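Local coordinates for protein tripeptidase (PDB 3RZA) that probably hydrolyses short peptides, most likely tripeptides, as a metal-dependent aminopeptidase of the M20 family with a zinc-binding active site, at residues E32-D37 with V108-K113; K207-T212 with A261-L266. All blocks are in the same frame, centred on the assembly; numbering follows the deposited sequence. Where two conformers were deposited one is given.

Interaction 1: E32-D37 with V108-K113; sequences ELVQID and VKPIVK
Pro110 rests against Val34 and Gln35 at the end of helix 23-34. Its ring atom CG meets the Val34 methyl CG2 at 3.7 Å, and the neighbouring CD lies 3.6 Å from Gln35 CG, so two adjacent ring carbons serve two consecutive residues. The Gln35 side chain crosses the ring at about a right angle. With chi1 at -64° its CG stands opposite the carbonyl carbon, and this places the methylene against both the proline and the Val108 carbonyl, with Gln35 CG 3.6 Å from Val108 O. The amide of Gln35 turns back to the preceding helix 23-34, where NE2 is hydrogen-bonded to Leu31 O.

Val108 approaches backbone more than side chain: its CB lies 3.6 Å from Val34 O, while the closest side-chain approach between the two valines, Val34 CB to Val108 CG1, is 4.3 Å. No direct hydrogen bond joins the segments. A water does so, accepting from Val108 N at 3.0 Å and lying within hydrogen-bonding distance of Val34 O and Asp37 OD1.

The contact is thus loop packing on a helix C-terminus in the catalytic, metal-binding domain of this M20-type peptidase. The Val34 side chain is about 12 Å from the bound zinc ion, and neither segment supplies a ligand to the zinc or calcium ions.

In the second shell, Asp37 OD1 also accepts from Asn107 N, which ties the aspartate to the residue immediately preceding Val108. Lys131 NZ donates to Leu33 O and Ile36 O, fixing the helix exit from the side of helix 128-147. Pro110 also touches Leu126 and Ile118, and Val108 touches Thr124. Ile111, just beyond the proline, is hydrogen-bonded through its backbone to Tyr119 in the small antiparallel sheet of strands 111-112, 117-119 and 371-373.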
loop_
_atom_site.group_PDB
_atom_site.type_symbol
_atom_site.label_atom_id
_atom_site.label_comp_id
_atom_site.label_asym_id
_atom_site.label_seq_id
_atom_site.Cartn_x
_atom_site.Cartn_y
_atom_site.Cartn_z
ATOM N N GLU A 32 19.201 15.638 -32.281
ATOM C CA GLU A 32 17.914 15.815 -32.949
ATOM C C GLU A 32 16.847 14.834 -32.431
ATOM O O GLU A 32 15.717 15.247 -32.095
ATOM C CB GLU A 32 18.077 15.655 -34.473
ATOM C CG GLU A 32 16.853 16.114 -35.284
ATOM C CD GLU A 32 16.945 15.802 -36.768
ATOM O OE1 GLU A 32 18.051 15.437 -37.266
ATOM O OE2 GLU A 32 15.890 15.939 -37.444
ATOM N N LEU A 33 17.222 13.553 -32.336
ATOM C CA LEU A 33 16.286 12.501 -31.960
ATOM C C LEU A 33 15.834 12.575 -30.507
ATOM O O LEU A 33 14.644 12.371 -30.245
ATOM C CB LEU A 33 16.841 11.111 -32.261
ATOM C CG LEU A 33 17.039 10.714 -33.719
ATOM C CD1 LEU A 33 17.723 9.361 -33.752
ATOM C CD2 LEU A 33 15.723 10.670 -34.496
ATOM N N VAL A 34 16.755 12.865 -29.573
ATOM C CA VAL A 34 16.395 12.953 -28.127
ATOM C C VAL A 34 15.384 14.093 -27.844
ATOM O O VAL A 34 14.470 13.929 -27.032
ATOM C CB VAL A 34 17.627 13.074 -27.180
ATOM C CG1 VAL A 34 18.563 11.843 -27.323
ATOM C CG2 VAL A 34 18.377 14.382 -27.395
ATOM N N GLN A 35 15.474 15.175 -28.617
ATOM C CA GLN A 35 14.569 16.308 -28.501
ATOM C C GLN A 35 13.170 16.115 -29.129
ATOM O O GLN A 35 12.372 17.036 -29.101
ATOM C CB GLN A 35 15.254 17.563 -29.072
ATOM C CG GLN A 35 16.496 17.984 -28.267
ATOM C CD GLN A 35 17.214 19.156 -28.885
ATOM O OE1 GLN A 35 16.851 20.298 -28.658
ATOM N NE2 GLN A 35 18.220 18.873 -29.702
ATOM N N ILE A 36 12.890 14.948 -29.727
ATOM C CA ILE A 36 11.539 14.597 -30.172
ATOM C C ILE A 36 10.974 13.652 -29.121
ATOM O O ILE A 36 11.456 12.526 -28.994
ATOM C CB ILE A 36 11.540 13.883 -31.543
ATOM C CG1 ILE A 36 12.098 14.786 -32.650
ATOM C CG2 ILE A 36 10.127 13.477 -31.910
ATOM C CD1 ILE A 36 12.723 14.014 -33.800
ATOM N N ASP A 37 9.959 14.114 -28.380
ATOM C CA ASP A 37 9.332 13.338 -27.313
ATOM C C ASP A 37 8.816 12.025 -27.910
ATOM O O ASP A 37 8.144 12.050 -28.943
ATOM C CB ASP A 37 8.122 14.077 -26.704
ATOM C CG ASP A 37 8.483 15.390 -26.024
ATOM O OD1 ASP A 37 9.668 15.719 -25.889
ATOM O OD2 ASP A 37 7.553 16.123 -25.639
ATOM N N VAL A 108 13.093 17.064 -23.503
ATOM C CA VAL A 108 14.472 16.724 -23.165
ATOM C C VAL A 108 15.384 17.841 -23.696
ATOM O O VAL A 108 15.263 18.246 -24.859
ATOM C CB VAL A 108 14.911 15.361 -23.777
ATOM C CG1 VAL A 108 16.432 15.091 -23.522
ATOM C CG2 VAL A 108 14.056 14.223 -23.243
ATOM N N LYS A 109 16.282 18.323 -22.838
ATOM C CA LYS A 109 17.198 19.412 -23.158
ATOM C C LYS A 109 18.634 18.902 -22.993
ATOM O O LYS A 109 19.221 19.069 -21.925
ATOM C CB LYS A 109 16.932 20.598 -22.232
ATOM C CG LYS A 109 15.584 21.307 -22.476
ATOM C CD LYS A 109 15.497 22.597 -21.630
ATOM C CE LYS A 109 14.046 23.045 -21.355
ATOM N NZ LYS A 109 13.996 24.293 -20.499
ATOM N N PRO A 110 19.195 18.238 -24.042
ATOM C CA PRO A 110 20.509 17.606 -23.875
ATOM C C PRO A 110 21.657 18.626 -23.790
ATOM O O PRO A 110 21.586 19.672 -24.421
ATOM C CB PRO A 110 20.648 16.761 -25.142
ATOM C CG PRO A 110 19.929 17.535 -26.157
ATOM C CD PRO A 110 18.723 18.118 -25.433
ATOM N N ILE A 111 22.680 18.306 -23.003
ATOM C CA ILE A 111 23.875 19.153 -22.833
ATOM C C ILE A 111 25.123 18.331 -23.156
ATOM O O ILE A 111 25.305 17.247 -22.605
ATOM C CB ILE A 111 23.994 19.695 -21.392
ATOM C CG1 ILE A 111 22.627 20.248 -20.908
ATOM C CG2 ILE A 111 25.115 20.765 -21.316
ATOM C CD1 ILE A 111 22.660 21.092 -19.615
ATOM N N VAL A 112 25.959 18.851 -24.055
ATOM C CA VAL A 112 27.247 18.266 -24.396
ATOM C C VAL A 112 28.349 18.962 -23.557
ATOM O O VAL A 112 28.613 20.161 -23.736
ATOM C CB VAL A 112 27.535 18.395 -25.895
ATOM C CG1 VAL A 112 28.843 17.662 -26.258
ATOM C CG2 VAL A 112 26.356 17.838 -26.703
ATOM N N LYS A 113 28.963 18.195 -22.641
ATOM C CA LYS A 113 29.900 18.713 -21.647
ATOM C C LYS A 113 31.346 18.379 -22.033
ATOM O O LYS A 113 31.594 17.424 -22.771
ATOM C CB LYS A 113 29.579 18.135 -20.260
ATOM C CG LYS A 113 28.276 18.636 -19.633
ATOM C CD LYS A 113 28.364 20.088 -19.124
ATOM C CE LYS A 113 29.065 20.223 -17.756
ATOM N NZ LYS A 113 28.158 19.914 -16.585
HETATM O O HOH W 1 12.194 15.518 -25.907
#

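Interaction 2: K207-T212 with A261-L266; sequences KIIGKT and ADEVIL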
loop_
_atom_site.group_PDB
_atom_site.type_symbol
_atom_site.label_atom_id
_atom_site.label_comp_id
_atom_site.label_asym_id
_atom_site.label_seq_id
_atom_site.Cartn_x
_atom_site.Cartn_y
_atom_site.Cartn_z
ATOM N N LYS A 207 -3.130 -12.573 -4.638
ATOM C CA LYS A 207 -4.120 -11.972 -3.732
ATOM C C LYS A 207 -4.357 -12.946 -2.594
ATOM O O LYS A 207 -4.869 -14.064 -2.826
ATOM C CB LYS A 207 -5.411 -11.687 -4.470
ATOM C CG LYS A 207 -6.567 -11.172 -3.586
ATOM C CD LYS A 207 -7.649 -10.650 -4.450
ATOM C CE LYS A 207 -8.970 -10.576 -3.741
ATOM N NZ LYS A 207 -10.031 -10.232 -4.728
ATOM N N ILE A 208 -3.978 -12.534 -1.374
ATOM C CA ILE A 208 -4.111 -13.358 -0.181
ATOM C C ILE A 208 -5.331 -12.838 0.584
ATOM O O ILE A 208 -5.375 -11.660 0.943
ATOM C CB ILE A 208 -2.846 -13.289 0.734
ATOM C CG1 ILE A 208 -1.548 -13.656 -0.031
ATOM C CG2 ILE A 208 -3.020 -14.196 1.943
ATOM C CD1 ILE A 208 -1.547 -15.042 -0.639
ATOM N N ILE A 209 -6.320 -13.702 0.797
ATOM C CA ILE A 209 -7.529 -13.361 1.562
ATOM C C ILE A 209 -7.517 -14.054 2.930
ATOM O O ILE A 209 -7.250 -15.266 3.019
ATOM C CB ILE A 209 -8.808 -13.796 0.807
ATOM C CG1 ILE A 209 -8.917 -13.087 -0.550
ATOM C CG2 ILE A 209 -10.072 -13.544 1.660
ATOM C CD1 ILE A 209 -9.037 -11.595 -0.458
ATOM N N GLY A 210 -7.837 -13.294 3.977
ATOM C CA GLY A 210 -8.072 -13.832 5.311
ATOM C C GLY A 210 -9.494 -13.562 5.704
ATOM O O GLY A 210 -10.387 -13.615 4.854
ATOM N N LYS A 211 -9.694 -13.211 6.971
ATOM C CA LYS A 211 -11.029 -13.007 7.567
ATOM C C LYS A 211 -10.932 -11.835 8.551
ATOM O O LYS A 211 -10.033 -11.833 9.409
ATOM C CB LYS A 211 -11.451 -14.302 8.288
ATOM C CG LYS A 211 -12.922 -14.402 8.726
ATOM C CD LYS A 211 -13.320 -15.915 8.948
ATOM C CE LYS A 211 -14.332 -16.104 10.084
ATOM N NZ LYS A 211 -15.491 -15.167 9.974
ATOM N N THR A 212 -11.808 -10.831 8.388
ATOM C CA THR A 212 -11.844 -9.632 9.261
ATOM C C THR A 212 -12.311 -9.948 10.665
ATOM O O THR A 212 -13.125 -10.847 10.866
ATOM C CB THR A 212 -12.839 -8.531 8.760
ATOM O OG1 THR A 212 -14.145 -9.091 8.578
ATOM C CG2 THR A 212 -12.402 -7.952 7.516
ATOM N N ALA A 261 -6.394 -7.649 9.244
ATOM C CA ALA A 261 -6.354 -7.378 7.795
ATOM C C ALA A 261 -6.817 -8.591 7.014
ATOM O O ALA A 261 -6.264 -9.673 7.184
ATOM C CB ALA A 261 -4.902 -6.998 7.354
ATOM N N ASP A 262 -7.826 -8.423 6.166
ATOM C CA ASP A 262 -8.379 -9.565 5.396
ATOM C C ASP A 262 -7.938 -9.644 3.920
ATOM O O ASP A 262 -8.431 -10.530 3.197
ATOM C CB ASP A 262 -9.908 -9.628 5.515
ATOM C CG ASP A 262 -10.623 -8.506 4.771
ATOM O OD1 ASP A 262 -9.973 -7.545 4.334
ATOM O OD2 ASP A 262 -11.870 -8.578 4.678
ATOM N N GLU A 263 -7.042 -8.755 3.481
ATOM C CA GLU A 263 -6.556 -8.759 2.106
ATOM C C GLU A 263 -5.174 -8.178 1.949
ATOM O O GLU A 263 -4.911 -7.074 2.415
ATOM C CB GLU A 263 -7.506 -8.007 1.182
ATOM C CG GLU A 263 -7.023 -7.909 -0.293
ATOM C CD GLU A 263 -8.119 -7.519 -1.275
ATOM O OE1 GLU A 263 -9.267 -7.396 -0.858
ATOM O OE2 GLU A 263 -7.830 -7.333 -2.473
ATOM N N VAL A 264 -4.340 -8.893 1.192
ATOM C CA VAL A 264 -3.033 -8.425 0.780
ATOM C C VAL A 264 -2.844 -8.737 -0.692
ATOM O O VAL A 264 -3.132 -9.859 -1.131
ATOM C CB VAL A 264 -1.930 -9.124 1.595
ATOM C CG1 VAL A 264 -0.564 -8.852 1.000
ATOM C CG2 VAL A 264 -1.970 -8.651 3.031
ATOM N N ILE A 265 -2.338 -7.762 -1.445
ATOM C CA ILE A 265 -1.937 -7.952 -2.844
ATOM C C ILE A 265 -0.432 -7.925 -2.885
ATOM O O ILE A 265 0.172 -6.977 -2.354
ATOM C CB ILE A 265 -2.474 -6.828 -3.770
ATOM C CG1 ILE A 265 -4.001 -6.709 -3.678
ATOM C CG2 ILE A 265 -2.000 -7.055 -5.220
ATOM C CD1 ILE A 265 -4.780 -7.947 -4.105
ATOM N N LEU A 266 0.159 -9.003 -3.424
ATOM C CA LEU A 266 1.603 -9.114 -3.671
ATOM C C LEU A 266 1.826 -9.058 -5.161
ATOM O O LEU A 266 1.084 -9.688 -5.900
ATOM C CB LEU A 266 2.153 -10.466 -3.186
ATOM C CG LEU A 266 2.132 -10.841 -1.711
ATOM C CD1 LEU A 266 2.800 -9.773 -0.914
ATOM C CD2 LEU A 266 0.729 -11.089 -1.226
HETATM O O HOH W 2 -12.985 -10.739 5.853
#
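Three backbone hydrogen bonds join Lys207-Thr212 to Ala261-Leu266. Ile208 and Val264 form an antiparallel hydrogen-bonded pair, Ile208 N to Val264 O at 2.8 Å and Val264 N to Ile208 O at 3.0 Å. Gly210 N reaches Asp262 O at 2.9 Å from well above the carbonyl plane (53° out of it), not on a lone pair (C=O...N angle 116°), and both residues are already loop. There a water accepts from Thr212 N and donates to Asp262 OD2, bridging the loop ends.

On the face of Lys207, Ile209, Glu263 and Ile265, the extended lysine chain (chi1 175°) runs obliquely across Ile265, its CG 3.7 Å from Ile265 CD1. Lys207 NZ remains 4.3 Å from Glu263 OE2, too far for a salt bridge, so any attraction is probably weak. The other face carries Ile208 and Val264, their CB atoms 4.4 Å apart.

The ladder is consistent with the dimerisation (lid) domain of M20 peptidases. Its apolar face lies against helix 224-234, where Ile227 touches Ile208 and Ala224 and Ala228 touch Val264. Strand 299-312 continues the sheet beyond Lys207, strand 244-253 does so beyond Ile265, and Ala261 packs on Gly249 of the second subunit.

In the fold
From the N terminus, helix 23-34 leads into the first segment of interaction 1. The chain then passes through helix 46-56 and strands 60-63, 77-81 and 93-98 before residues 108-113 close the loop, tying the end of the first helix to the approach to a small three-stranded sheet. Interaction 2 opens much later, at 207-212, and closes at 261-266 after helix 224-234 and strand 244-253. The two loops are in series, neither nested nor crossed. Their centres lie 46 Å apart: interaction 1 belongs to the catalytic, metal-binding domain, whereas interaction 2 joins two strands at the far end of the elongated chain, where the second subunit also makes contact.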